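Peptide-binding protein (Photobacterium damsela subsp. piscicida, PDB 6SQX) cleaves the peptidoglycan of potentially competing bacteria as a secreted endopeptidase of the NlpC/P60 family, probably through a cysteine-type mechanism. Local coordinates at residues 92-97 with 124-129; 129-134 with 198-203; 383-386 with 392-395; 409-414 with 461-466. One frame throughout, in Å; residues are numbered along the deposited sequence.

Interaction 1: residues 92-97 with 124-129. With EDO (1,2-ethanediol), chain I.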
loop_
_atom_site.group_PDB
_atom_site.type_symbol
_atom_site.label_atom_id
_atom_site.label_comp_id
_atom_site.label_asym_id
_atom_site.label_seq_id
_atom_site.Cartn_x
_atom_site.Cartn_y
_atom_site.Cartn_z
ATOM N N LYS A 92 8.087 14.329 17.130
ATOM C CA LYS A 92 6.739 14.895 17.272
ATOM C C LYS A 92 5.675 13.864 16.900
ATOM O O LYS A 92 4.679 13.694 17.616
ATOM C CB LYS A 92 6.593 16.159 16.417
ATOM C CG LYS A 92 5.191 16.759 16.420
ATOM C CD LYS A 92 5.070 17.895 15.399
ATOM C CE LYS A 92 3.786 18.700 15.587
ATOM N NZ LYS A 92 2.544 17.872 15.619
ATOM N N LEU A 93 5.864 13.172 15.764
ATOM C CA LEU A 93 4.883 12.161 15.350
ATOM C C LEU A 93 4.753 11.059 16.394
ATOM O O LEU A 93 3.650 10.560 16.641
ATOM C CB LEU A 93 5.251 11.575 13.982
ATOM C CG LEU A 93 5.040 12.440 12.729
ATOM C CD1 LEU A 93 5.417 11.666 11.436
ATOM C CD2 LEU A 93 3.617 12.988 12.600
ATOM N N GLU A 94 5.872 10.631 16.981
ATOM C CA GLU A 94 5.816 9.600 18.008
ATOM C C GLU A 94 5.041 10.072 19.219
ATOM O O GLU A 94 4.171 9.357 19.734
ATOM C CB GLU A 94 7.223 9.165 18.399
ATOM C CG GLU A 94 7.953 8.447 17.250
ATOM C CD GLU A 94 7.227 7.189 16.809
ATOM O OE1 GLU A 94 7.091 6.274 17.658
ATOM O OE2 GLU A 94 6.807 7.146 15.628
ATOM N N ASN A 95 5.336 11.279 19.682
ATOM C CA ASN A 95 4.603 11.825 20.827
ATOM C C ASN A 95 3.123 12.020 20.508
ATOM O O ASN A 95 2.260 11.757 21.357
ATOM C CB ASN A 95 5.235 13.138 21.302
ATOM C CG ASN A 95 6.523 12.915 22.073
ATOM O OD1 ASN A 95 6.581 12.088 22.987
ATOM N ND2 ASN A 95 7.555 13.658 21.718
ATOM N N ASP A 96 2.814 12.480 19.286
ATOM C CA ASP A 96 1.424 12.619 18.861
ATOM C C ASP A 96 0.696 11.281 18.887
ATOM O O ASP A 96 -0.488 11.226 19.238
ATOM C CB ASP A 96 1.341 13.195 17.445
ATOM C CG ASP A 96 1.709 14.670 17.373
ATOM O OD1 ASP A 96 1.876 15.319 18.419
ATOM O OD2 ASP A 96 1.820 15.167 16.245
ATOM N N THR A 97 1.377 10.199 18.492
ATOM C CA THR A 97 0.719 8.893 18.447
ATOM C C THR A 97 0.413 8.393 19.850
ATOM O O THR A 97 -0.695 7.904 20.117
ATOM C CB THR A 97 1.605 7.906 17.679
ATOM O OG1 THR A 97 1.845 8.429 16.368
ATOM C CG2 THR A 97 0.939 6.534 17.560
ATOM N N GLU A 124 6.400 3.685 27.984
ATOM C CA GLU A 124 7.639 3.374 28.700
ATOM C C GLU A 124 8.626 2.668 27.784
ATOM O O GLU A 124 9.797 3.058 27.690
ATOM C CB GLU A 124 7.356 2.469 29.900
ATOM C CG GLU A 124 6.774 3.131 31.125
ATOM C CD GLU A 124 6.717 2.165 32.293
ATOM O OE1 GLU A 124 7.780 1.891 32.890
ATOM O OE2 GLU A 124 5.614 1.659 32.594
ATOM N N ASN A 125 8.167 1.611 27.110
ATOM C CA ASN A 125 9.047 0.799 26.271
ATOM C C ASN A 125 9.590 1.590 25.085
ATOM O O ASN A 125 10.682 1.285 24.581
ATOM C CB ASN A 125 8.260 -0.411 25.782
ATOM C CG ASN A 125 9.150 -1.554 25.296
ATOM O OD1 ASN A 125 10.278 -1.742 25.776
ATOM N ND2 ASN A 125 8.628 -2.344 24.354
ATOM N N MET A 126 8.833 2.584 24.600
ATOM C CA MET A 126 9.322 3.426 23.512
ATOM C C MET A 126 10.530 4.249 23.931
ATOM O O MET A 126 11.357 4.596 23.081
ATOM C CB MET A 126 8.210 4.347 22.997
ATOM C CG MET A 126 7.107 3.564 22.306
ATOM S SD MET A 126 5.624 4.550 22.028
ATOM C CE MET A 126 6.124 5.666 20.713
ATOM N N ASN A 127 10.629 4.593 25.215
ATOM C CA ASN A 127 11.802 5.278 25.776
ATOM C C ASN A 127 12.236 6.472 24.922
ATOM O O ASN A 127 13.389 6.577 24.492
ATOM C CB ASN A 127 12.954 4.296 25.992
ATOM C CG ASN A 127 14.147 4.937 26.699
ATOM O OD1 ASN A 127 13.988 5.865 27.497
ATOM N ND2 ASN A 127 15.342 4.470 26.379
ATOM N N LEU A 128 11.291 7.380 24.658
ATOM C CA LEU A 128 11.566 8.530 23.791
ATOM C C LEU A 128 12.507 9.556 24.402
ATOM O O LEU A 128 13.029 10.401 23.660
ATOM C CB LEU A 128 10.259 9.225 23.373
ATOM C CG LEU A 128 9.335 8.377 22.510
ATOM C CD1 LEU A 128 8.075 9.151 22.140
ATOM C CD2 LEU A 128 10.113 7.927 21.264
ATOM N N LYS A 129 12.752 9.494 25.706
ATOM C CA LYS A 129 13.716 10.426 26.276
ATOM C C LYS A 129 15.108 10.237 25.675
ATOM O O LYS A 129 15.919 11.175 25.694
ATOM C CB LYS A 129 13.731 10.332 27.807
ATOM C CG LYS A 129 14.184 8.981 28.340
ATOM C CD LYS A 129 14.385 9.037 29.859
ATOM C CE LYS A 129 15.077 7.779 30.385
ATOM N NZ LYS A 129 14.192 6.576 30.377
HETATM C C1 EDO I . 2.997 7.876 13.092
HETATM O O1 EDO I . 2.329 6.998 14.012
HETATM C C2 EDO I . 3.690 7.009 12.053
HETATM O O2 EDO I . 4.198 5.861 12.725
#
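Glu94 OE1 is met by two groups: the indole NE1 of Trp209 gives it a hydrogen bond, and the CE methyl of Met126 presses against it at 3.3 Å. The two side chains run askew to each other. Glu94 is bent at chi2 (-61°), and Met126 folds back at chi3 (72°), which swings its methyl toward the carboxylate. Beside them Leu128 pushes one branch between helical neighbours. Its CD1 lies 3.8 Å from Glu94 CB and 3.4 Å from Asn95 OD1, while the Leu128 and Asn95 side chains slide past one another in opposite directions. Ile98 and Leu91 also touch Leu128. Just before it, Asn127 leaves helical geometry with positive phi, ending helix 118-126 and turning the chain so that Leu128 faces helix 90-102. On that helix Leu93 O takes two bonds from Thr97, one from its N (3.0 Å) and one from its OG1 (2.8 Å), reached from opposite faces of the carbonyl plane. Thr97 OG1 in turn accepts from O1 of an ethanediol that also bonds to Leu207 O. Lys92 NZ and Asp96 OD2 form a salt bridge one turn apart, at 2.9 Å, and Asp96 OD1 pairs with Arg99. No hydrogen bond joins the two segments directly. They therefore meet through methyl groups set against a methylene and two side-chain oxygens, and the buried carboxylate of Glu94 looks to strand 206-211 for its polar partner; the largely apolar surroundings could raise its pKa, with the indole N-H working against that shift.

Interaction 2: residues 129-134 with 198-203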
loop_
_atom_site.group_PDB
_atom_site.type_symbol
_atom_site.label_atom_id
_atom_site.label_comp_id
_atom_site.label_asym_id
_atom_site.label_seq_id
_atom_site.Cartn_x
_atom_site.Cartn_y
_atom_site.Cartn_z
ATOM N N LYS A 129 12.752 9.494 25.706
ATOM C CA LYS A 129 13.716 10.426 26.276
ATOM C C LYS A 129 15.108 10.237 25.675
ATOM O O LYS A 129 15.919 11.175 25.694
ATOM C CB LYS A 129 13.731 10.332 27.807
ATOM C CG LYS A 129 14.184 8.981 28.340
ATOM C CD LYS A 129 14.385 9.037 29.859
ATOM C CE LYS A 129 15.077 7.779 30.385
ATOM N NZ LYS A 129 14.192 6.576 30.377
ATOM N N SER A 130 15.407 9.057 25.146
ATOM C CA SER A 130 16.703 8.777 24.540
ATOM C C SER A 130 16.693 8.901 23.013
ATOM O O SER A 130 17.666 8.516 22.367
ATOM C CB SER A 130 17.186 7.381 24.953
ATOM O OG SER A 130 16.380 6.367 24.368
ATOM N N PHE A 131 15.639 9.459 22.435
ATOM C CA PHE A 131 15.483 9.474 20.987
ATOM C C PHE A 131 16.519 10.379 20.322
ATOM O O PHE A 131 16.748 11.507 20.784
ATOM C CB PHE A 131 14.090 10.005 20.628
ATOM C CG PHE A 131 13.819 10.040 19.128
ATOM C CD1 PHE A 131 14.212 11.138 18.362
ATOM C CD2 PHE A 131 13.220 8.953 18.473
ATOM C CE1 PHE A 131 14.007 11.173 16.983
ATOM C CE2 PHE A 131 12.997 9.002 17.107
ATOM C CZ PHE A 131 13.388 10.097 16.349
ATOM N N PRO A 132 17.127 9.945 19.202
ATOM C CA PRO A 132 17.058 8.601 18.618
ATOM C C PRO A 132 18.203 7.770 19.203
ATOM O O PRO A 132 19.348 8.256 19.226
ATOM C CB PRO A 132 17.255 8.878 17.121
ATOM C CG PRO A 132 18.179 10.073 17.069
ATOM C CD PRO A 132 17.841 10.895 18.316
ATOM N N ASN A 133 17.932 6.565 19.710
ATOM C CA ASN A 133 18.950 5.861 20.485
ATOM C C ASN A 133 19.770 4.857 19.689
ATOM O O ASN A 133 20.614 4.170 20.282
ATOM C CB ASN A 133 18.371 5.213 21.746
ATOM C CG ASN A 133 17.452 4.051 21.441
ATOM O OD1 ASN A 133 17.433 3.517 20.327
ATOM N ND2 ASN A 133 16.685 3.640 22.445
ATOM N N ILE A 134 19.586 4.774 18.376
ATOM C CA ILE A 134 20.426 3.930 17.524
ATOM C C ILE A 134 21.523 4.807 16.929
ATOM O O ILE A 134 21.210 5.742 16.186
ATOM C CB ILE A 134 19.613 3.226 16.426
ATOM C CG1 ILE A 134 18.673 2.208 17.076
ATOM C CG2 ILE A 134 20.567 2.528 15.426
ATOM C CD1 ILE A 134 17.808 1.428 16.110
ATOM N N TRP A 198 11.464 -4.320 19.589
ATOM C CA TRP A 198 10.904 -3.519 18.508
ATOM C C TRP A 198 11.889 -2.441 18.085
ATOM O O TRP A 198 12.614 -1.883 18.913
ATOM C CB TRP A 198 9.624 -2.827 18.968
ATOM C CG TRP A 198 8.521 -3.770 19.293
ATOM C CD1 TRP A 198 8.280 -4.357 20.510
ATOM C CD2 TRP A 198 7.470 -4.211 18.413
ATOM N NE1 TRP A 198 7.151 -5.152 20.435
ATOM C CE2 TRP A 198 6.643 -5.088 19.161
ATOM C CE3 TRP A 198 7.168 -3.975 17.062
ATOM C CZ2 TRP A 198 5.521 -5.701 18.608
ATOM C CZ3 TRP A 198 6.045 -4.589 16.510
ATOM C CH2 TRP A 198 5.260 -5.461 17.270
ATOM N N THR A 199 11.885 -2.114 16.789
ATOM C CA THR A 199 12.719 -1.051 16.245
ATOM C C THR A 199 11.854 -0.117 15.422
ATOM O O THR A 199 11.029 -0.572 14.629
ATOM C CB THR A 199 13.871 -1.633 15.409
ATOM O OG1 THR A 199 14.704 -2.412 16.274
ATOM C CG2 THR A 199 14.734 -0.517 14.811
ATOM N N LEU A 200 12.017 1.191 15.641
ATOM C CA LEU A 200 11.346 2.214 14.859
ATOM C C LEU A 200 12.177 2.439 13.606
ATOM O O LEU A 200 13.392 2.651 13.699
ATOM C CB LEU A 200 11.320 3.513 15.676
ATOM C CG LEU A 200 10.649 4.727 14.980
ATOM C CD1 LEU A 200 9.175 4.495 14.510
ATOM C CD2 LEU A 200 10.772 5.990 15.847
ATOM N N ILE A 201 11.550 2.309 12.428
ATOM C CA ILE A 201 12.234 2.384 11.139
ATOM C C ILE A 201 11.474 3.309 10.200
ATOM O O ILE A 201 10.321 3.674 10.446
ATOM C CB ILE A 201 12.349 0.983 10.486
ATOM C CG1 ILE A 201 10.950 0.417 10.071
ATOM C CG2 ILE A 201 13.037 0.031 11.462
ATOM C CD1 ILE A 201 11.007 -0.775 9.162
ATOM N N LYS A 202 12.114 3.660 9.090
ATOM C CA LYS A 202 11.375 4.292 8.003
ATOM C C LYS A 202 11.891 3.769 6.675
ATOM O O LYS A 202 13.081 3.469 6.538
ATOM C CB LYS A 202 11.459 5.836 8.070
ATOM C CG LYS A 202 12.895 6.406 8.183
ATOM C CD LYS A 202 12.763 7.895 8.531
ATOM C CE LYS A 202 14.121 8.577 8.677
ATOM N NZ LYS A 202 14.708 9.076 7.383
ATOM N N GLY A 203 10.984 3.667 5.707
ATOM C CA GLY A 203 11.354 3.233 4.369
ATOM C C GLY A 203 10.103 3.104 3.521
ATOM O O GLY A 203 8.993 2.969 4.045
#
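Phe131 meets Leu200 edge-on: CD2 of the leucine lies in the plane of the phenyl ring, 4.0 Å from CE2, and the two side chains cross at about a right angle. Phe131 holds CG opposite its backbone N (chi1 -179°) and Leu200 does the same (179°), which brings the CE2 edge of the ring and CD2 of the leucine together. One face of the Phe131 ring is taken by its neighbour, Pro132 CB standing 3.9 Å above the centre, an arrangement that goes with the cis peptide bond between the two residues. His191 also meets the ring, its plane inclined to that of the phenyl. Strand 198-203 is an inner strand of the five-stranded antiparallel sheet of the SH3b1-type domain, and the loop following helix 118-126 lies against it. Thr199 and Leu200, being successive, point to opposite sides of this strand. Thr199 places CG2 opposite its backbone N, where it meets Ile134 CD1 at 3.9 Å, while OG1 bonds to Thr212 OG1. Ile134 is extended along CG1 to CD1 (chi2 -180°), and its methyl comes across the threonine side chain almost perpendicularly. Asn133, between these contacts, accepts from Met192 N through OD1.

Interaction 3: residues 383-386 with 392-395. With EDO (1,2-ethanediol), chain L.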
loop_
_atom_site.group_PDB
_atom_site.type_symbol
_atom_site.label_atom_id
_atom_site.label_comp_id
_atom_site.label_asym_id
_atom_site.label_seq_id
_atom_site.Cartn_x
_atom_site.Cartn_y
_atom_site.Cartn_z
ATOM N N LEU A 383 -5.153 7.579 -11.500
ATOM C CA LEU A 383 -5.758 7.222 -10.234
ATOM C C LEU A 383 -7.048 8.013 -10.076
ATOM O O LEU A 383 -7.077 9.222 -10.325
ATOM C CB LEU A 383 -4.813 7.587 -9.085
ATOM C CG LEU A 383 -3.371 7.081 -9.167
ATOM C CD1 LEU A 383 -2.574 7.431 -7.924
ATOM C CD2 LEU A 383 -3.366 5.544 -9.376
ATOM N N VAL A 384 -8.117 7.352 -9.662
ATOM C CA VAL A 384 -9.366 8.015 -9.299
ATOM C C VAL A 384 -9.513 7.921 -7.791
ATOM O O VAL A 384 -9.458 6.819 -7.233
ATOM C CB VAL A 384 -10.584 7.376 -9.995
ATOM C CG1 VAL A 384 -11.816 8.299 -9.843
ATOM C CG2 VAL A 384 -10.284 7.130 -11.471
ATOM N N SER A 385 -9.706 9.066 -7.127
ATOM C CA SER A 385 -9.810 9.082 -5.686
ATOM C C SER A 385 -11.119 9.740 -5.268
ATOM O O SER A 385 -11.707 10.521 -6.013
ATOM C CB SER A 385 -8.589 9.759 -5.043
ATOM O OG SER A 385 -8.397 11.089 -5.543
ATOM N N PHE A 386 -11.574 9.388 -4.067
ATOM C CA PHE A 386 -12.912 9.717 -3.588
ATOM C C PHE A 386 -12.785 10.101 -2.122
ATOM O O PHE A 386 -12.006 9.494 -1.390
ATOM C CB PHE A 386 -13.853 8.484 -3.674
ATOM C CG PHE A 386 -13.786 7.739 -4.999
ATOM C CD1 PHE A 386 -12.810 6.765 -5.200
ATOM C CD2 PHE A 386 -14.708 7.983 -6.005
ATOM C CE1 PHE A 386 -12.720 6.062 -6.404
ATOM C CE2 PHE A 386 -14.663 7.269 -7.219
ATOM C CZ PHE A 386 -13.648 6.295 -7.416
ATOM N N SER A 392 -10.129 15.756 1.164
ATOM C CA SER A 392 -9.758 14.491 1.786
ATOM C C SER A 392 -10.054 13.309 0.872
ATOM O O SER A 392 -10.858 13.382 -0.062
ATOM C CB SER A 392 -10.462 14.312 3.127
ATOM O OG SER A 392 -11.846 14.139 2.934
ATOM N N THR A 393 -9.352 12.217 1.127
ATOM C CA THR A 393 -9.608 11.005 0.378
ATOM C C THR A 393 -9.802 9.838 1.332
ATOM O O THR A 393 -9.103 9.705 2.337
ATOM C CB THR A 393 -8.450 10.685 -0.614
ATOM O OG1 THR A 393 -7.218 10.609 0.103
ATOM C CG2 THR A 393 -8.350 11.760 -1.731
ATOM N N SER A 394 -10.768 8.989 0.999
ATOM C CA SER A 394 -10.998 7.760 1.737
ATOM C C SER A 394 -11.083 6.533 0.844
ATOM O O SER A 394 -11.293 5.435 1.358
ATOM C CB SER A 394 -12.261 7.885 2.586
ATOM O OG SER A 394 -13.322 8.312 1.785
ATOM N N HIS A 395 -10.890 6.681 -0.456
ATOM C CA HIS A 395 -10.786 5.534 -1.349
ATOM C C HIS A 395 -10.003 5.951 -2.582
ATOM O O HIS A 395 -9.984 7.136 -2.948
ATOM C CB HIS A 395 -12.156 4.978 -1.776
ATOM C CG HIS A 395 -12.043 3.673 -2.499
ATOM N ND1 HIS A 395 -11.345 2.599 -1.978
ATOM C CD2 HIS A 395 -12.473 3.299 -3.727
ATOM C CE1 HIS A 395 -11.388 1.599 -2.847
ATOM N NE2 HIS A 395 -12.056 1.998 -3.915
HETATM C C1 EDO L . -15.515 6.970 -0.454
HETATM O O1 EDO L . -15.075 6.546 0.840
HETATM C C2 EDO L . -16.715 7.898 -0.303
HETATM O O2 EDO L . -16.343 9.047 0.470
#
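Phe386 faces both Ser394 and His395, a classic beta bulge at the start of strand 395-405, where it pairs with strand 382-387 in the six-stranded antiparallel sheet of the NlpC/P60 domain. Two N-H groups share Phe386 O. Ser394 N approaches in the carbonyl plane at 2.7 Å, nearly straight at 165°, whereas His395 N comes in longer, 3.2 Å, tilted out of that plane and more bent. In return Phe386 N donates to His395 O at 3.0 Å, completing the antiparallel hydrogen-bonded pair. Bent CA-H...O contacts run from Ser385 CA to His395 O and from Thr393 CA to Phe386 O.

The side-chain polar atoms look outward for partners. Ser385 OG bonds to Asn469 ND2, Thr393 OG1 to Ser343 OG, Ser392 OG to Ser389 OG, and His395 NE2 to Asn415 OD1. Apart from these bonds, Thr393 CG2 rests against Ser385 OG and CB. The Phe386 and His395 side chains lie side by side and point the same way, their ring planes inclined by only 25° but slid apart, so that CD1 of the phenyl and CD2 of the imidazole touch at 3.8 Å. An ethanediol, probably from the crystallisation liquor, shares a hydrogen bond with Ser394, its O1 2.7 Å from Ser394 OG.

Interaction 4: residues 409-414 with 461-466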
loop_
_atom_site.group_PDB
_atom_site.type_symbol
_atom_site.label_atom_id
_atom_site.label_comp_id
_atom_site.label_asym_id
_atom_site.label_seq_id
_atom_site.Cartn_x
_atom_site.Cartn_y
_atom_site.Cartn_z
ATOM N N LYS A 409 -22.436 1.589 -21.243
ATOM C CA LYS A 409 -21.001 1.811 -21.106
ATOM C C LYS A 409 -20.729 2.415 -19.734
ATOM O O LYS A 409 -21.270 3.476 -19.402
ATOM C CB LYS A 409 -20.550 2.750 -22.221
ATOM C CG LYS A 409 -19.071 2.988 -22.310
ATOM C CD LYS A 409 -18.798 3.989 -23.418
ATOM C CE LYS A 409 -17.326 4.139 -23.706
ATOM N NZ LYS A 409 -17.153 5.181 -24.765
ATOM N N VAL A 410 -19.905 1.741 -18.934
ATOM C CA VAL A 410 -19.565 2.198 -17.591
ATOM C C VAL A 410 -18.054 2.309 -17.453
ATOM O O VAL A 410 -17.300 1.536 -18.056
ATOM C CB VAL A 410 -20.169 1.307 -16.474
ATOM C CG1 VAL A 410 -21.704 1.182 -16.649
ATOM C CG2 VAL A 410 -19.497 -0.062 -16.397
ATOM N N ALA A 411 -17.610 3.305 -16.694
ATOM C CA ALA A 411 -16.203 3.419 -16.336
ATOM C C ALA A 411 -15.844 2.404 -15.241
ATOM O O ALA A 411 -16.657 2.106 -14.360
ATOM C CB ALA A 411 -15.912 4.840 -15.866
ATOM N N ILE A 412 -14.598 1.894 -15.278
ATOM C CA ILE A 412 -14.159 0.820 -14.380
ATOM C C ILE A 412 -12.804 1.136 -13.749
ATOM O O ILE A 412 -12.035 1.973 -14.241
ATOM C CB ILE A 412 -14.096 -0.557 -15.087
ATOM C CG1 ILE A 412 -13.125 -0.459 -16.278
ATOM C CG2 ILE A 412 -15.487 -0.985 -15.598
ATOM C CD1 ILE A 412 -12.597 -1.777 -16.751
ATOM N N MET A 413 -12.519 0.450 -12.639
ATOM C CA MET A 413 -11.239 0.637 -11.967
ATOM C C MET A 413 -10.793 -0.656 -11.287
ATOM O O MET A 413 -11.607 -1.484 -10.861
ATOM C CB MET A 413 -11.320 1.791 -10.932
ATOM C CG MET A 413 -12.487 1.560 -9.913
ATOM S SD MET A 413 -12.355 2.796 -8.592
ATOM C CE MET A 413 -13.830 2.456 -7.656
ATOM N N PHE A 414 -9.480 -0.794 -11.152
ATOM C CA PHE A 414 -8.868 -1.857 -10.360
ATOM C C PHE A 414 -8.689 -1.299 -8.955
ATOM O O PHE A 414 -8.106 -0.203 -8.799
ATOM C CB PHE A 414 -7.509 -2.194 -10.969
ATOM C CG PHE A 414 -6.680 -3.136 -10.151
ATOM C CD1 PHE A 414 -7.093 -4.448 -9.926
ATOM C CD2 PHE A 414 -5.419 -2.754 -9.697
ATOM C CE1 PHE A 414 -6.278 -5.343 -9.207
ATOM C CE2 PHE A 414 -4.612 -3.640 -8.996
ATOM C CZ PHE A 414 -5.033 -4.945 -8.760
ATOM N N SER A 461 -23.575 6.505 -3.684
ATOM C CA SER A 461 -22.768 6.206 -4.866
ATOM C C SER A 461 -21.420 6.922 -4.832
ATOM O O SER A 461 -21.325 8.098 -4.458
ATOM C CB SER A 461 -23.501 6.598 -6.145
ATOM O OG SER A 461 -22.654 6.374 -7.265
ATOM N N LEU A 462 -20.353 6.212 -5.218
ATOM C CA LEU A 462 -19.050 6.871 -5.307
ATOM C C LEU A 462 -19.073 8.033 -6.289
ATOM O O LEU A 462 -18.281 8.976 -6.149
ATOM C CB LEU A 462 -17.959 5.877 -5.706
ATOM C CG LEU A 462 -17.370 5.045 -4.575
ATOM C CD1 LEU A 462 -18.388 4.081 -3.985
ATOM C CD2 LEU A 462 -16.121 4.298 -5.059
ATOM N N TRP A 463 -19.961 7.993 -7.292
ATOM C CA TRP A 463 -20.072 9.122 -8.222
ATOM C C TRP A 463 -20.548 10.389 -7.539
ATOM O O TRP A 463 -20.380 11.475 -8.113
ATOM C CB TRP A 463 -21.065 8.811 -9.349
ATOM C CG TRP A 463 -20.567 7.814 -10.354
ATOM C CD1 TRP A 463 -20.981 6.503 -10.504
ATOM C CD2 TRP A 463 -19.562 8.033 -11.353
ATOM N NE1 TRP A 463 -20.294 5.925 -11.534
ATOM C CE2 TRP A 463 -19.413 6.829 -12.071
ATOM C CE3 TRP A 463 -18.758 9.133 -11.697
ATOM C CZ2 TRP A 463 -18.520 6.695 -13.138
ATOM C CZ3 TRP A 463 -17.882 9.010 -12.758
ATOM C CH2 TRP A 463 -17.769 7.796 -13.478
ATOM N N ASN A 464 -21.157 10.277 -6.351
ATOM C CA ASN A 464 -21.661 11.443 -5.631
ATOM C C ASN A 464 -20.758 11.861 -4.476
ATOM O O ASN A 464 -21.155 12.712 -3.666
ATOM C CB ASN A 464 -23.091 11.196 -5.139
ATOM C CG ASN A 464 -24.057 10.961 -6.266
ATOM O OD1 ASN A 464 -24.787 9.941 -6.273
ATOM N ND2 ASN A 464 -24.064 11.874 -7.249
ATOM N N ALA A 465 -19.549 11.302 -4.386
ATOM C CA ALA A 465 -18.636 11.670 -3.308
ATOM C C ALA A 465 -18.347 13.171 -3.354
ATOM O O ALA A 465 -18.226 13.762 -4.429
ATOM C CB ALA A 465 -17.339 10.853 -3.437
ATOM N N VAL A 466 -18.230 13.786 -2.176
ATOM C CA VAL A 466 -17.961 15.224 -2.144
ATOM C C VAL A 466 -16.617 15.516 -2.799
ATOM O O VAL A 466 -16.485 16.437 -3.620
ATOM C CB VAL A 466 -18.035 15.751 -0.702
ATOM C CG1 VAL A 466 -17.592 17.198 -0.667
ATOM C CG2 VAL A 466 -19.474 15.609 -0.140
#
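Two apolar contacts join strand 408-415 to the loop at 461-466. In the first, Ala411 sets its CB near the ring plane of Trp463, at the benzo edge, 4.2 Å from CZ2; the indole reaches across from the loop to the strand. In the second, Met413 stretches out fully beyond CG (chi2 171°, chi3 175°) from a first torsion near +60°, bringing CE within 3.9 Å of Leu462 CD2. The Met413 and Leu462 side chains meet at a slant. Leu462 was modelled in two conformers, so this second touch describes one of them. Alternation along the strand puts Ala411 and Met413 on the same face, with Ile412 turned the other way.

Hydrogen bonds within the loop give it its shape. Ser461 OG accepts from Trp463 N at 3.1 Å, an ST turn, and Asn464 N bonds to Ser461 O at 2.9 Å. Ala465 N to Leu462 O, 3.2 Å, closes the following turn. Beyond the segment, Asp446 pairs with Ser461 OG, and Arg364 NH1 binds both Trp463 O and Ala465 O.

A third kind of contact involves the aromatic system itself: Lys365 of helix 361-370 makes a cation-pi contact with Trp463, while Leu368 of that helix touches both Trp463 and Ala411. A short 3-10 turn, leading into strand 467-472, is thus packed on the face of the antiparallel central sheet of the papain-like NlpC/P60 fold.

How the interactions relate
From the N terminus, interaction 1 closes the connection between helix 90-102 and helix 118-126. Interaction 2 begins at Lys129, which the two share, and bridges 63 residues to bring the post-helical loop onto the SH3b1-type sheet; their centres are 10 Å apart. Much later, interaction 3 closes the short loop between strands 382-387 and 395-405. Interaction 4 spans the longer excursion between strand 408-415 and the loop before strand 467-472. The four follow in series, none nesting or crossing. Interactions 3 and 4 touch where Phe386, His395 and Met413 of one sheet meet Leu462 of the loop packed on it; interactions 1 and 2 lie across the chain's centre from interaction 4.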